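Local coordinates for predicted protein (Acinetobacter sp. RUH2624, PDB 4MEA) that hydrolyses epoxides, as a Cif-type virulence factor built on the alpha/beta hydrolase fold, at residues Ser69-Trp74 against Ala89-Gly94; Glu75-Ser80 against Gly314-Leu319; Asp104-Glu109 against Phe240-Ser245; Pro162-Phe167 against Arg285-Ala290; Thr210-Lys215 against Val308-Glu313. All coordinates share one frame; numbering follows the deposited sequence.

Contact 1 (Ser69-Trp74 against Ala89-Gly94); sequences STWKMW and AIDLPG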
# COMPACT_ATOMS: atom_id res chain seq x y z
N SER A 69 9.09 16.24 2.84
CA SER A 69 9.99 17.32 3.22
C SER A 69 10.30 18.26 2.06
O SER A 69 9.86 18.04 0.93
CB SER A 69 11.31 16.74 3.75
OG SER A 69 11.10 15.80 4.80
N THR A 70 11.05 19.32 2.35
CA THR A 70 11.67 20.17 1.34
C THR A 70 13.04 20.52 1.88
O THR A 70 13.46 19.94 2.88
CB THR A 70 10.87 21.47 1.08
OG1 THR A 70 10.88 22.28 2.26
CG2 THR A 70 9.43 21.16 0.69
N TRP A 71 13.75 21.45 1.24
CA TRP A 71 15.02 21.96 1.76
C TRP A 71 14.88 22.27 3.26
O TRP A 71 15.83 22.09 4.03
CB TRP A 71 15.41 23.27 1.02
CG TRP A 71 14.61 24.41 1.53
CD1 TRP A 71 13.40 24.83 1.08
CD2 TRP A 71 14.93 25.24 2.66
NE1 TRP A 71 12.94 25.88 1.85
CE2 TRP A 71 13.86 26.15 2.82
CE3 TRP A 71 16.01 25.30 3.55
CZ2 TRP A 71 13.85 27.11 3.84
CZ3 TRP A 71 15.99 26.26 4.55
CH2 TRP A 71 14.92 27.14 4.69
N LYS A 72 13.71 22.74 3.66
CA LYS A 72 13.43 23.20 5.03
C LYS A 72 13.84 22.21 6.12
O LYS A 72 14.17 22.62 7.23
CB LYS A 72 11.94 23.56 5.17
CG LYS A 72 11.51 24.09 6.55
CD LYS A 72 12.05 25.50 6.79
CE LYS A 72 11.39 26.13 8.01
NZ LYS A 72 11.86 27.53 8.19
N MET A 73 13.83 20.92 5.81
CA MET A 73 14.13 19.92 6.83
C MET A 73 15.55 20.07 7.33
O MET A 73 15.88 19.66 8.43
CB MET A 73 13.90 18.49 6.31
CG MET A 73 14.89 18.00 5.24
SD MET A 73 14.90 16.19 5.12
CE MET A 73 15.87 15.72 6.56
N TRP A 74 16.40 20.69 6.52
CA TRP A 74 17.81 20.81 6.85
C TRP A 74 18.18 22.09 7.62
O TRP A 74 19.29 22.20 8.14
CB TRP A 74 18.65 20.72 5.58
CG TRP A 74 18.44 19.45 4.79
CD1 TRP A 74 17.84 19.34 3.57
CD2 TRP A 74 18.83 18.13 5.17
NE1 TRP A 74 17.83 18.02 3.16
CE2 TRP A 74 18.44 17.26 4.13
CE3 TRP A 74 19.48 17.59 6.28
CZ2 TRP A 74 18.67 15.88 4.17
CZ3 TRP A 74 19.72 16.22 6.32
CH2 TRP A 74 19.31 15.38 5.28
N ALA A 89 21.01 23.50 0.42
CA ALA A 89 19.91 22.55 0.46
C ALA A 89 19.01 22.79 -0.74
O ALA A 89 18.48 23.89 -0.92
CB ALA A 89 19.13 22.67 1.77
N ILE A 90 18.87 21.77 -1.57
CA ILE A 90 18.14 21.89 -2.83
C ILE A 90 16.81 21.14 -2.75
O ILE A 90 16.75 20.02 -2.24
CB ILE A 90 18.97 21.28 -3.99
CG1 ILE A 90 20.36 21.95 -4.05
CG2 ILE A 90 18.22 21.41 -5.32
CD1 ILE A 90 21.35 21.20 -4.95
N ASP A 91 15.75 21.77 -3.27
CA ASP A 91 14.47 21.10 -3.44
C ASP A 91 14.54 20.11 -4.61
O ASP A 91 14.90 20.49 -5.72
CB ASP A 91 13.36 22.12 -3.73
CG ASP A 91 12.92 22.87 -2.50
OD1 ASP A 91 13.26 22.42 -1.38
OD2 ASP A 91 12.22 23.91 -2.65
N LEU A 92 14.20 18.85 -4.36
CA LEU A 92 14.21 17.83 -5.42
C LEU A 92 13.38 18.28 -6.61
O LEU A 92 12.35 18.94 -6.45
CB LEU A 92 13.65 16.50 -4.91
CG LEU A 92 14.57 15.58 -4.10
CD1 LEU A 92 13.78 14.36 -3.57
CD2 LEU A 92 15.75 15.14 -4.96
N PRO A 93 13.81 17.89 -7.81
CA PRO A 93 13.02 18.20 -9.01
C PRO A 93 11.53 17.89 -8.78
O PRO A 93 11.18 16.80 -8.34
CB PRO A 93 13.61 17.26 -10.06
CG PRO A 93 15.05 17.08 -9.64
CD PRO A 93 14.99 17.06 -8.11
N GLY A 94 10.68 18.87 -9.07
CA GLY A 94 9.25 18.72 -8.92
C GLY A 94 8.70 19.06 -7.54
O GLY A 94 7.52 19.41 -7.42

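Contact 2 (Glu75-Ser80 against Gly314-Leu319); sequences EPVMLS and GVEKSL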
# COMPACT_ATOMS: atom_id res chain seq x y z
N GLU A 75 17.25 23.04 7.71
CA GLU A 75 17.57 24.38 8.23
C GLU A 75 18.39 24.41 9.53
O GLU A 75 19.39 25.13 9.62
CB GLU A 75 16.31 25.24 8.35
CG GLU A 75 16.61 26.73 8.59
CD GLU A 75 15.36 27.58 8.73
OE1 GLU A 75 14.34 27.07 9.22
OE2 GLU A 75 15.40 28.76 8.31
N PRO A 76 17.98 23.65 10.55
CA PRO A 76 18.75 23.75 11.80
C PRO A 76 20.19 23.26 11.66
O PRO A 76 21.08 23.82 12.30
CB PRO A 76 17.95 22.88 12.79
CG PRO A 76 17.01 22.08 11.96
CD PRO A 76 16.76 22.84 10.71
N VAL A 77 20.42 22.25 10.82
CA VAL A 77 21.78 21.77 10.56
C VAL A 77 22.57 22.79 9.76
O VAL A 77 23.76 23.01 10.01
CB VAL A 77 21.78 20.43 9.79
CG1 VAL A 77 23.21 19.93 9.56
CG2 VAL A 77 20.95 19.38 10.53
N MET A 78 21.91 23.40 8.78
CA MET A 78 22.52 24.43 7.96
C MET A 78 23.00 25.58 8.83
O MET A 78 24.12 26.07 8.66
CB MET A 78 21.52 24.94 6.93
CG MET A 78 21.18 23.93 5.84
SD MET A 78 19.85 24.50 4.77
CE MET A 78 20.67 25.66 3.67
N LEU A 79 22.16 26.01 9.76
CA LEU A 79 22.51 27.11 10.65
C LEU A 79 23.70 26.74 11.53
O LEU A 79 24.57 27.56 11.81
CB LEU A 79 21.30 27.54 11.48
CG LEU A 79 20.19 28.23 10.68
CD1 LEU A 79 18.97 28.49 11.55
CD2 LEU A 79 20.69 29.52 10.07
N SER A 80 23.73 25.48 11.95
CA SER A 80 24.79 24.97 12.81
C SER A 80 26.14 24.93 12.11
O SER A 80 27.18 25.07 12.75
CB SER A 80 24.44 23.57 13.32
OG SER A 80 23.29 23.58 14.15
N GLY A 314 21.25 14.57 17.58
CA GLY A 314 21.76 13.27 17.18
C GLY A 314 22.29 13.28 15.76
O GLY A 314 23.30 12.64 15.47
N VAL A 315 21.60 14.01 14.88
CA VAL A 315 22.02 14.10 13.49
C VAL A 315 23.31 14.90 13.37
O VAL A 315 24.28 14.47 12.74
CB VAL A 315 20.92 14.76 12.60
CG1 VAL A 315 21.46 15.04 11.21
CG2 VAL A 315 19.67 13.89 12.52
N GLU A 316 23.33 16.08 13.99
CA GLU A 316 24.48 16.98 13.92
C GLU A 316 25.74 16.32 14.47
O GLU A 316 26.81 16.36 13.85
CB GLU A 316 24.17 18.31 14.63
CG GLU A 316 23.21 19.20 13.84
CD GLU A 316 22.45 20.21 14.69
OE1 GLU A 316 21.53 20.86 14.15
OE2 GLU A 316 22.76 20.36 15.90
N LYS A 317 25.61 15.70 15.64
CA LYS A 317 26.74 15.00 16.24
C LYS A 317 27.24 13.89 15.31
O LYS A 317 28.45 13.75 15.11
CB LYS A 317 26.39 14.44 17.62
CG LYS A 317 27.56 13.73 18.28
CD LYS A 317 27.34 13.49 19.77
CE LYS A 317 28.56 12.84 20.40
NZ LYS A 317 28.48 12.80 21.89
N SER A 318 26.32 13.11 14.75
CA SER A 318 26.69 12.02 13.84
C SER A 318 27.36 12.54 12.56
O SER A 318 28.37 11.99 12.11
CB SER A 318 25.48 11.16 13.48
OG SER A 318 24.85 10.62 14.63
N LEU A 319 26.80 13.58 11.97
CA LEU A 319 27.40 14.15 10.76
C LEU A 319 28.76 14.80 11.06
O LEU A 319 29.72 14.64 10.31
CB LEU A 319 26.47 15.16 10.10
CG LEU A 319 25.13 14.70 9.51
CD1 LEU A 319 24.31 15.93 9.13
CD2 LEU A 319 25.31 13.78 8.30
O HOH W 1 23.35 23.44 16.88

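Contact 3 (Asp104-Glu109 against Phe240-Ser245); sequences DDYSAE and FGYYRS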
# COMPACT_ATOMS: atom_id res chain seq x y z
N ASP A 104 8.37 12.98 -17.00
CA ASP A 104 8.04 12.06 -15.91
C ASP A 104 9.15 11.06 -15.61
O ASP A 104 8.92 10.06 -14.92
CB ASP A 104 6.72 11.32 -16.20
CG ASP A 104 6.01 10.88 -14.93
OD1 ASP A 104 6.04 11.65 -13.94
OD2 ASP A 104 5.41 9.78 -14.93
N ASP A 105 10.35 11.31 -16.12
CA ASP A 105 11.49 10.46 -15.81
C ASP A 105 12.15 10.90 -14.49
O ASP A 105 13.09 11.70 -14.48
CB ASP A 105 12.52 10.41 -16.95
CG ASP A 105 13.72 9.56 -16.61
OD1 ASP A 105 13.62 8.77 -15.64
OD2 ASP A 105 14.76 9.67 -17.28
N TYR A 106 11.61 10.38 -13.39
CA TYR A 106 12.15 10.65 -12.06
C TYR A 106 13.03 9.49 -11.60
O TYR A 106 13.10 9.19 -10.40
CB TYR A 106 11.02 10.88 -11.05
CG TYR A 106 10.30 12.20 -11.25
CD1 TYR A 106 10.81 13.37 -10.70
CD2 TYR A 106 9.11 12.28 -11.98
CE1 TYR A 106 10.17 14.58 -10.88
CE2 TYR A 106 8.46 13.50 -12.14
CZ TYR A 106 9.00 14.65 -11.59
OH TYR A 106 8.40 15.89 -11.74
N SER A 107 13.69 8.83 -12.55
CA SER A 107 14.66 7.80 -12.19
C SER A 107 15.93 8.41 -11.62
O SER A 107 16.27 9.57 -11.91
CB SER A 107 15.00 6.91 -13.40
OG SER A 107 15.77 7.61 -14.37
N ALA A 108 16.62 7.64 -10.79
CA ALA A 108 17.89 8.04 -10.18
C ALA A 108 18.87 8.69 -11.17
O ALA A 108 19.43 9.75 -10.90
CB ALA A 108 18.55 6.84 -9.52
N GLU A 109 19.08 8.05 -12.31
CA GLU A 109 20.02 8.61 -13.30
C GLU A 109 19.62 10.01 -13.75
O GLU A 109 20.45 10.91 -13.81
CB GLU A 109 20.14 7.69 -14.52
CG GLU A 109 20.87 6.38 -14.25
CD GLU A 109 22.37 6.55 -14.12
OE1 GLU A 109 22.86 7.70 -14.17
OE2 GLU A 109 23.06 5.52 -13.99
N PHE A 240 5.05 11.38 -6.70
CA PHE A 240 4.78 9.98 -6.99
C PHE A 240 5.47 9.53 -8.28
O PHE A 240 5.59 8.33 -8.55
CB PHE A 240 3.27 9.68 -6.92
CG PHE A 240 2.64 10.04 -5.58
CD1 PHE A 240 3.30 9.77 -4.39
CD2 PHE A 240 1.41 10.68 -5.52
CE1 PHE A 240 2.73 10.11 -3.16
CE2 PHE A 240 0.84 11.03 -4.30
CZ PHE A 240 1.50 10.73 -3.12
N GLY A 241 5.97 10.48 -9.06
CA GLY A 241 6.84 10.11 -10.18
C GLY A 241 8.08 9.35 -9.72
O GLY A 241 8.53 8.42 -10.39
N TYR A 242 8.65 9.75 -8.57
CA TYR A 242 9.82 9.04 -8.03
C TYR A 242 9.46 7.59 -7.79
O TYR A 242 10.28 6.69 -8.01
CB TYR A 242 10.33 9.69 -6.73
CG TYR A 242 10.99 11.03 -6.99
CD1 TYR A 242 12.36 11.11 -7.22
CD2 TYR A 242 10.24 12.20 -7.03
CE1 TYR A 242 12.98 12.33 -7.47
CE2 TYR A 242 10.85 13.43 -7.30
CZ TYR A 242 12.21 13.48 -7.52
OH TYR A 242 12.82 14.69 -7.78
N TYR A 243 8.22 7.36 -7.36
CA TYR A 243 7.77 6.01 -7.04
C TYR A 243 7.47 5.19 -8.29
O TYR A 243 7.83 4.01 -8.37
CB TYR A 243 6.61 6.03 -6.03
CG TYR A 243 7.07 6.54 -4.68
CD1 TYR A 243 7.58 5.67 -3.72
CD2 TYR A 243 7.05 7.91 -4.38
CE1 TYR A 243 8.04 6.14 -2.49
CE2 TYR A 243 7.51 8.38 -3.15
CZ TYR A 243 8.00 7.49 -2.21
OH TYR A 243 8.46 7.96 -1.00
N ARG A 244 6.83 5.81 -9.28
CA ARG A 244 6.62 5.16 -10.58
C ARG A 244 7.96 4.79 -11.22
O ARG A 244 8.08 3.78 -11.92
CB ARG A 244 5.86 6.08 -11.55
CG ARG A 244 4.46 6.42 -11.13
CD ARG A 244 3.71 7.21 -12.22
NE ARG A 244 4.17 8.60 -12.38
CZ ARG A 244 3.77 9.62 -11.62
NH1 ARG A 244 2.94 9.43 -10.61
NH2 ARG A 244 4.23 10.85 -11.87
N SER A 245 8.96 5.63 -10.97
CA SER A 245 10.27 5.45 -11.59
C SER A 245 11.20 4.53 -10.81
O SER A 245 12.35 4.36 -11.21
CB SER A 245 10.95 6.81 -11.77
OG SER A 245 10.36 7.55 -12.82
O HOH W 2 7.54 8.44 -13.31
O HOH W 3 11.66 6.72 -15.17
O HOH W 4 12.89 6.69 -8.98

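Contact 4 (Pro162-Phe167 against Arg285-Ala290); sequences PDRAMF and RARFVA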
# COMPACT_ATOMS: atom_id res chain seq x y z
N PRO A 162 17.40 2.63 -3.63
CA PRO A 162 16.79 1.65 -4.53
C PRO A 162 17.75 0.54 -4.96
O PRO A 162 18.84 0.80 -5.46
CB PRO A 162 16.40 2.51 -5.74
CG PRO A 162 16.05 3.83 -5.12
CD PRO A 162 17.08 4.02 -4.01
N ASP A 163 17.33 -0.70 -4.74
CA ASP A 163 18.06 -1.86 -5.25
C ASP A 163 17.06 -3.01 -5.35
O ASP A 163 15.86 -2.79 -5.20
CB ASP A 163 19.31 -2.19 -4.41
CG ASP A 163 19.01 -2.96 -3.12
OD1 ASP A 163 17.86 -2.95 -2.66
OD2 ASP A 163 19.94 -3.58 -2.56
N ARG A 164 17.55 -4.21 -5.61
CA ARG A 164 16.69 -5.36 -5.88
C ARG A 164 15.76 -5.64 -4.70
O ARG A 164 14.67 -6.20 -4.87
CB ARG A 164 17.54 -6.60 -6.18
CG ARG A 164 18.34 -7.05 -4.98
CD ARG A 164 19.45 -8.03 -5.32
NE ARG A 164 20.16 -8.43 -4.10
CZ ARG A 164 21.28 -9.13 -4.08
NH1 ARG A 164 21.85 -9.50 -5.21
NH2 ARG A 164 21.85 -9.44 -2.91
N ALA A 165 16.20 -5.26 -3.50
CA ALA A 165 15.41 -5.53 -2.30
C ALA A 165 14.13 -4.70 -2.24
O ALA A 165 13.19 -5.02 -1.51
CB ALA A 165 16.26 -5.32 -1.05
N MET A 166 14.07 -3.63 -3.04
CA MET A 166 12.87 -2.80 -3.09
C MET A 166 11.74 -3.56 -3.79
O MET A 166 10.57 -3.18 -3.70
CB MET A 166 13.19 -1.47 -3.78
CG MET A 166 12.14 -0.37 -3.58
SD MET A 166 12.77 1.24 -4.15
CE MET A 166 13.61 1.82 -2.67
N PHE A 167 12.10 -4.63 -4.50
CA PHE A 167 11.12 -5.52 -5.11
C PHE A 167 10.69 -6.60 -4.11
O PHE A 167 9.95 -7.53 -4.46
CB PHE A 167 11.72 -6.20 -6.35
CG PHE A 167 11.90 -5.28 -7.52
CD1 PHE A 167 11.05 -4.21 -7.71
CD2 PHE A 167 12.92 -5.49 -8.43
CE1 PHE A 167 11.22 -3.35 -8.80
CE2 PHE A 167 13.10 -4.65 -9.53
CZ PHE A 167 12.24 -3.58 -9.71
N ARG A 285 26.18 -1.82 3.93
CA ARG A 285 27.26 -2.72 4.30
C ARG A 285 27.38 -3.89 3.32
O ARG A 285 28.47 -4.20 2.84
CB ARG A 285 27.09 -3.23 5.74
CG ARG A 285 28.22 -4.14 6.21
CD ARG A 285 28.28 -4.21 7.72
NE ARG A 285 26.98 -4.51 8.30
CZ ARG A 285 26.30 -3.69 9.10
NH1 ARG A 285 26.79 -2.50 9.41
NH2 ARG A 285 25.12 -4.07 9.58
N ALA A 286 26.25 -4.53 3.01
CA ALA A 286 26.24 -5.74 2.18
C ALA A 286 26.55 -5.49 0.71
O ALA A 286 27.12 -6.34 0.04
CB ALA A 286 24.91 -6.48 2.31
N ARG A 287 26.16 -4.32 0.19
CA ARG A 287 26.12 -4.14 -1.26
C ARG A 287 26.75 -2.88 -1.84
O ARG A 287 27.09 -2.87 -3.02
CB ARG A 287 24.68 -4.25 -1.74
CG ARG A 287 23.99 -5.50 -1.25
CD ARG A 287 22.88 -5.89 -2.18
NE ARG A 287 23.36 -6.16 -3.52
CZ ARG A 287 22.69 -5.84 -4.62
NH1 ARG A 287 21.53 -5.21 -4.51
NH2 ARG A 287 23.19 -6.12 -5.82
N PHE A 288 26.89 -1.82 -1.04
CA PHE A 288 27.26 -0.51 -1.59
C PHE A 288 28.68 -0.04 -1.27
O PHE A 288 29.17 0.91 -1.88
CB PHE A 288 26.25 0.57 -1.15
CG PHE A 288 24.96 0.54 -1.92
CD1 PHE A 288 24.73 1.42 -2.96
CD2 PHE A 288 23.97 -0.38 -1.60
CE1 PHE A 288 23.54 1.39 -3.66
CE2 PHE A 288 22.78 -0.41 -2.30
CZ PHE A 288 22.57 0.48 -3.34
N VAL A 289 29.32 -0.68 -0.30
CA VAL A 289 30.63 -0.21 0.15
C VAL A 289 31.75 -1.16 -0.27
O VAL A 289 31.69 -2.36 -0.02
CB VAL A 289 30.65 0.03 1.68
CG1 VAL A 289 29.49 0.95 2.08
CG2 VAL A 289 30.59 -1.27 2.43
N ALA A 290 32.77 -0.61 -0.93
CA ALA A 290 33.89 -1.42 -1.40
C ALA A 290 34.79 -1.86 -0.25
O ALA A 290 35.35 -2.96 -0.27
CB ALA A 290 34.70 -0.65 -2.44

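Contact 5 (Thr210-Lys215 against Val308-Glu313); sequences TYAGKK and VEENAE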
# COMPACT_ATOMS: atom_id res chain seq x y z
N THR A 210 2.89 8.64 11.89
CA THR A 210 3.17 7.20 11.91
C THR A 210 4.66 6.90 11.88
O THR A 210 5.15 6.04 12.61
CB THR A 210 2.50 6.48 10.70
OG1 THR A 210 1.08 6.44 10.91
CG2 THR A 210 3.01 5.04 10.57
N TYR A 211 5.38 7.62 11.03
CA TYR A 211 6.79 7.30 10.89
C TYR A 211 7.66 8.09 11.86
O TYR A 211 8.87 7.87 11.94
CB TYR A 211 7.23 7.38 9.43
CG TYR A 211 6.33 6.52 8.56
CD1 TYR A 211 6.39 5.13 8.62
CD2 TYR A 211 5.40 7.09 7.72
CE1 TYR A 211 5.56 4.34 7.85
CE2 TYR A 211 4.56 6.31 6.94
CZ TYR A 211 4.65 4.94 7.01
OH TYR A 211 3.82 4.18 6.23
N ALA A 212 7.03 8.97 12.65
CA ALA A 212 7.73 9.65 13.74
C ALA A 212 7.91 8.74 14.97
O ALA A 212 7.05 7.92 15.29
CB ALA A 212 7.01 10.92 14.13
N GLY A 213 9.03 8.91 15.67
CA GLY A 213 9.20 8.32 16.98
C GLY A 213 8.70 9.30 18.04
O GLY A 213 8.00 8.93 18.97
N LYS A 214 9.06 10.57 17.88
CA LYS A 214 8.59 11.60 18.80
C LYS A 214 7.38 12.32 18.20
O LYS A 214 7.51 13.38 17.58
CB LYS A 214 9.72 12.59 19.12
CG LYS A 214 10.95 11.95 19.73
CD LYS A 214 11.80 12.98 20.46
CE LYS A 214 13.00 12.35 21.17
NZ LYS A 214 14.13 12.08 20.24
N LYS A 215 6.19 11.76 18.40
CA LYS A 215 5.00 12.26 17.71
C LYS A 215 4.50 13.63 18.20
O LYS A 215 3.90 14.38 17.43
CB LYS A 215 3.86 11.22 17.76
CG LYS A 215 4.25 9.84 17.22
CD LYS A 215 3.03 8.92 17.17
CE LYS A 215 3.44 7.45 17.15
NZ LYS A 215 4.38 7.10 16.05
N VAL A 308 15.88 15.05 11.62
CA VAL A 308 16.26 16.38 12.07
C VAL A 308 15.17 17.05 12.93
O VAL A 308 15.47 17.70 13.93
CB VAL A 308 16.67 17.28 10.87
CG1 VAL A 308 17.01 18.69 11.35
CG2 VAL A 308 17.86 16.65 10.15
N GLU A 309 13.90 16.89 12.55
CA GLU A 309 12.80 17.36 13.41
C GLU A 309 12.88 16.73 14.81
O GLU A 309 12.77 17.42 15.81
CB GLU A 309 11.43 17.05 12.79
CG GLU A 309 11.08 17.81 11.51
CD GLU A 309 10.59 19.24 11.77
OE1 GLU A 309 10.06 19.86 10.82
OE2 GLU A 309 10.73 19.73 12.92
N GLU A 310 13.10 15.42 14.87
CA GLU A 310 13.02 14.67 16.13
C GLU A 310 14.32 14.62 16.95
O GLU A 310 14.29 14.38 18.16
CB GLU A 310 12.55 13.25 15.86
CG GLU A 310 11.32 13.15 14.98
CD GLU A 310 10.92 11.71 14.75
OE1 GLU A 310 10.86 10.96 15.75
OE2 GLU A 310 10.70 11.31 13.58
N ASN A 311 15.45 14.83 16.30
CA ASN A 311 16.73 14.61 16.97
C ASN A 311 17.84 15.33 16.22
O ASN A 311 18.80 14.71 15.75
CB ASN A 311 17.01 13.10 17.08
CG ASN A 311 18.13 12.77 18.06
OD1 ASN A 311 18.73 13.66 18.65
ND2 ASN A 311 18.40 11.47 18.24
N ALA A 312 17.69 16.64 16.10
CA ALA A 312 18.68 17.49 15.46
C ALA A 312 20.06 17.28 16.09
O ALA A 312 21.07 17.24 15.39
CB ALA A 312 18.26 18.96 15.55
N GLU A 313 20.09 17.13 17.41
CA GLU A 313 21.35 16.92 18.12
C GLU A 313 22.03 15.64 17.67
O GLU A 313 23.24 15.63 17.45
CB GLU A 313 21.12 16.88 19.64
CG GLU A 313 22.33 16.39 20.44
CD GLU A 313 23.47 17.40 20.48
OE1 GLU A 313 23.31 18.52 19.92
OE2 GLU A 313 24.53 17.08 21.06

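Contact 1 (Ser69-Trp74 against Ala89-Gly94)
Ala89, on strand 87-90, presents its methyl group to the 3-10 turn 71-74, where CB meets Trp71 CB at 3.8 Å and Trp74 CD1 at 4.0 Å. The methyl lies near the plane of the Trp71 indole, at its edge, whereas it reaches the Trp74 ring obliquely. Ile90 turns the other way, onto Leu115 and Ile119 of helix 108-123. At Asp91 the chemistry becomes polar: OD1 takes the backbone N-H of Trp71 at 2.8 Å in a fairly straight bond (163°), met nearly along the C-O axis. That oxygen also lies in the plane of the indole, 3.4 Å from Trp71 CD1. The ring comes to it because CG of Trp71 is held between its backbone N and carbonyl carbon (chi1 77°). OD2 of Asp91 is taken by His50 and Gln97, so both oxygens of this buried carboxylate have partners, while Trp71 NE1 is held by the carbonyl of Gln30. Just ahead, Thr70 OG1 closes an ST turn on Lys72 N. The arrangement is typical of the alpha/beta hydrolase core: two neighbouring strands end here, and the loop after strand 61-64, which probably contributes to the oxyanion hole as in related epoxide hydrolases, is fastened to the adjoining strand.

Contact 2 (Glu75-Ser80 against Gly314-Leu319)
Pro76, Val77 and Ser80 of helix 75-81 meet Val315, Glu316 and Leu319 of helix 307-323, a pairing that belongs to the alpha/beta hydrolase fold, in which the first and last helices of the core lie side by side on one face of the central sheet. The short segments cross at -47°, with their axes 10.5 Å apart at the closest point, a spacing that leaves room for side chains between them. Pro76 comes first, its carbonyl O 3.5 Å from Glu316 OE1; its ring also packs on Val308, further back along the last helix. Val77 supplies the apolar part, and its two methyl groups divide the work. CG1, anti to the backbone N (chi1 -179°), touches Leu319 CD1 at 4.2 Å, the two side chains crossing at about a right angle. CG2 faces Val315 CG1 at 4.4 Å and lies alongside the stem of Glu316, 4.0 Å from its CG, the two side chains running in opposite directions. Toward the sheet, Leu319 continues onto Met268 and Leu270, which ties this seam to the hydrophobic core. One turn on, Ser80 stands at the partly exposed side, to which Glu316 extends beyond CG. In one of its two modelled conformers Ser80 OG lies 3.2 Å from Glu316 OE1, and a water tentatively links that hydroxyl to OE2. The same hydroxyl gives its hydrogen back to Pro76 O, which the backbone N of Ser80 reaches at 3.1 Å from the opposite face of the carbonyl plane.

Contact 3 (Asp104-Glu109 against Phe240-Ser245)
Tyr106 packs on Gly241 and Tyr242 of helix 233-244, probably a helix of the cap that epoxide hydrolases of the alpha/beta hydrolase fold carry over their core. The segment 104-109 leads into core helix 108-123, with Ser107 at the N-cap. The tight part of the contact is aromatic. CD1 of Tyr106 lies over one face of the Tyr242 ring, toward its rim, 3.4 Å from CE2. Beside it, CB of Tyr106 stands almost squarely over the same ring in a CH-pi contact, 4.1 Å from the centroid. The ring planes are inclined at 44°, too oblique for either a stack or a T-shape. Because Gly241 has no side chain, Tyr106 CD2 can settle 3.6 Å from its CA. Both phenol oxygens are held beyond the contact, Tyr106 OH by Ile101 N and Tyr242 OH by Pro93 O. On the looser, partly exposed side, charge replaces ring contact. Arg244, bent at its third torsion (chi3 -72°), grips Asp104 side-on: NH2 gives to OD1 at 2.9 Å and NE to OD2 at 3.1 Å, each on a syn lone pair, with the two flat groups nearly coplanar. Ser107 and Ser245 form a buried, water-linked part: Asp105 OD1 accepts both N and OG of Ser107, closing an Asx turn, and shares a water with Ser245 OG. Tyr106 N makes a weak bond to that hydroxyl. Another water spans the two backbones, donating to Tyr106 O at 2.9 Å and to Tyr242 O at 2.8 Å.

Contact 4 (Pro162-Phe167 against Arg285-Ala290)
The backbones of Asp163 and Arg287 stay well apart, their CA atoms 9.3 Å from each other where a loop entering a 3-10 turn faces a wide, pi-type turn at 285-288 of helix 279-288, and side chains must bridge the distance. Arg287 does most of this. Bent at its third torsion (chi3 61°), it brings NH1 within 3.0 Å of Asp163 OD2 in a salt bridge; the oxygen lies near the guanidinium plane, but the nitrogen approaches from above the carboxylate plane. Glu254 binds the same NH1 and also accepts the backbone N-H of Arg164. Asp163 has a second task: its OD1 accepts Ala165 N at 3.0 Å in an Asx turn that opens the 3-10 segment. This loop follows strand 151-157, the point at which, in epoxide hydrolases of the alpha/beta hydrolase fold, the chain generally leaves the core for the cap. Arg164, extended from CG to NE, lays its guanidinium flat on one face of that of Arg287, centres 3.6 Å and planes 4° apart, while Asp163 OD2 keeps to the edge; the carboxylates of Asp163 and Glu254 probably offset the like charges. Next to the salt bridge the Phe288 ring turns its edge to the loop, CE2 lying 4.3 Å from Asp163 OD2.

Contact 5 (Thr210-Lys215 against Val308-Glu313)
Glu310 leaves its helix with CG anti to the carbonyl carbon and continues fully extended (chi2 180°), which carries its carboxylate into the backbone of the turn 212-214, while Lys214 bends at its last torsion (chi4 81°) and brings its ammonium group back to the helix. OE1 of Glu310 receives two consecutive amides, Gly213 N at 2.7 Å and Lys214 N at 2.8 Å. Both come from the same face of the carboxylate, the first on the syn side and the second, the straighter bond at 170°, from above the plane. Gly304 N is a third donor to this oxygen. OE2 is held by Trp306 N and packs 3.4 Å from Ala212 CA, so backbone amides of two separate loops fix the rotation of this buried group. Lys214 runs obliquely past it to reach the helix backbone, NZ donating to Glu310 O at 3.1 Å; with NZ 5.7 Å from OE1 the opposite charges attract at most from a distance. Nearby, the Ala212 side chain lies against Trp306. One glutamate thus ties the end of helix 200-211, probably part of the cap, to the loop before the final helix, where alpha/beta hydrolases typically carry the histidine of their catalytic site.

Contact 1 lies deepest, about 7 Å from the chain's centre to its own; contacts 3 and 4 are also buried but farther out, about 14 and 18 Å, and contacts 2 and 5 only partly buried. Those two share helix 307-323, with Val308 packing on Pro76 and Val77, and also on Met73 and Trp74 of contact 1; Met78 carries contact 2 on to Ala89. Contact 3 meets the loop after that strand, through Tyr242 OH and Pro93 O. Contact 4 touches none of the others. Chemistry follows place: an alanine methyl against tryptophans and one satisfied carboxylate, valine and leucine between helices, aromatics edged by ions and water, then guanidinium stacking or amide-bound glutamate.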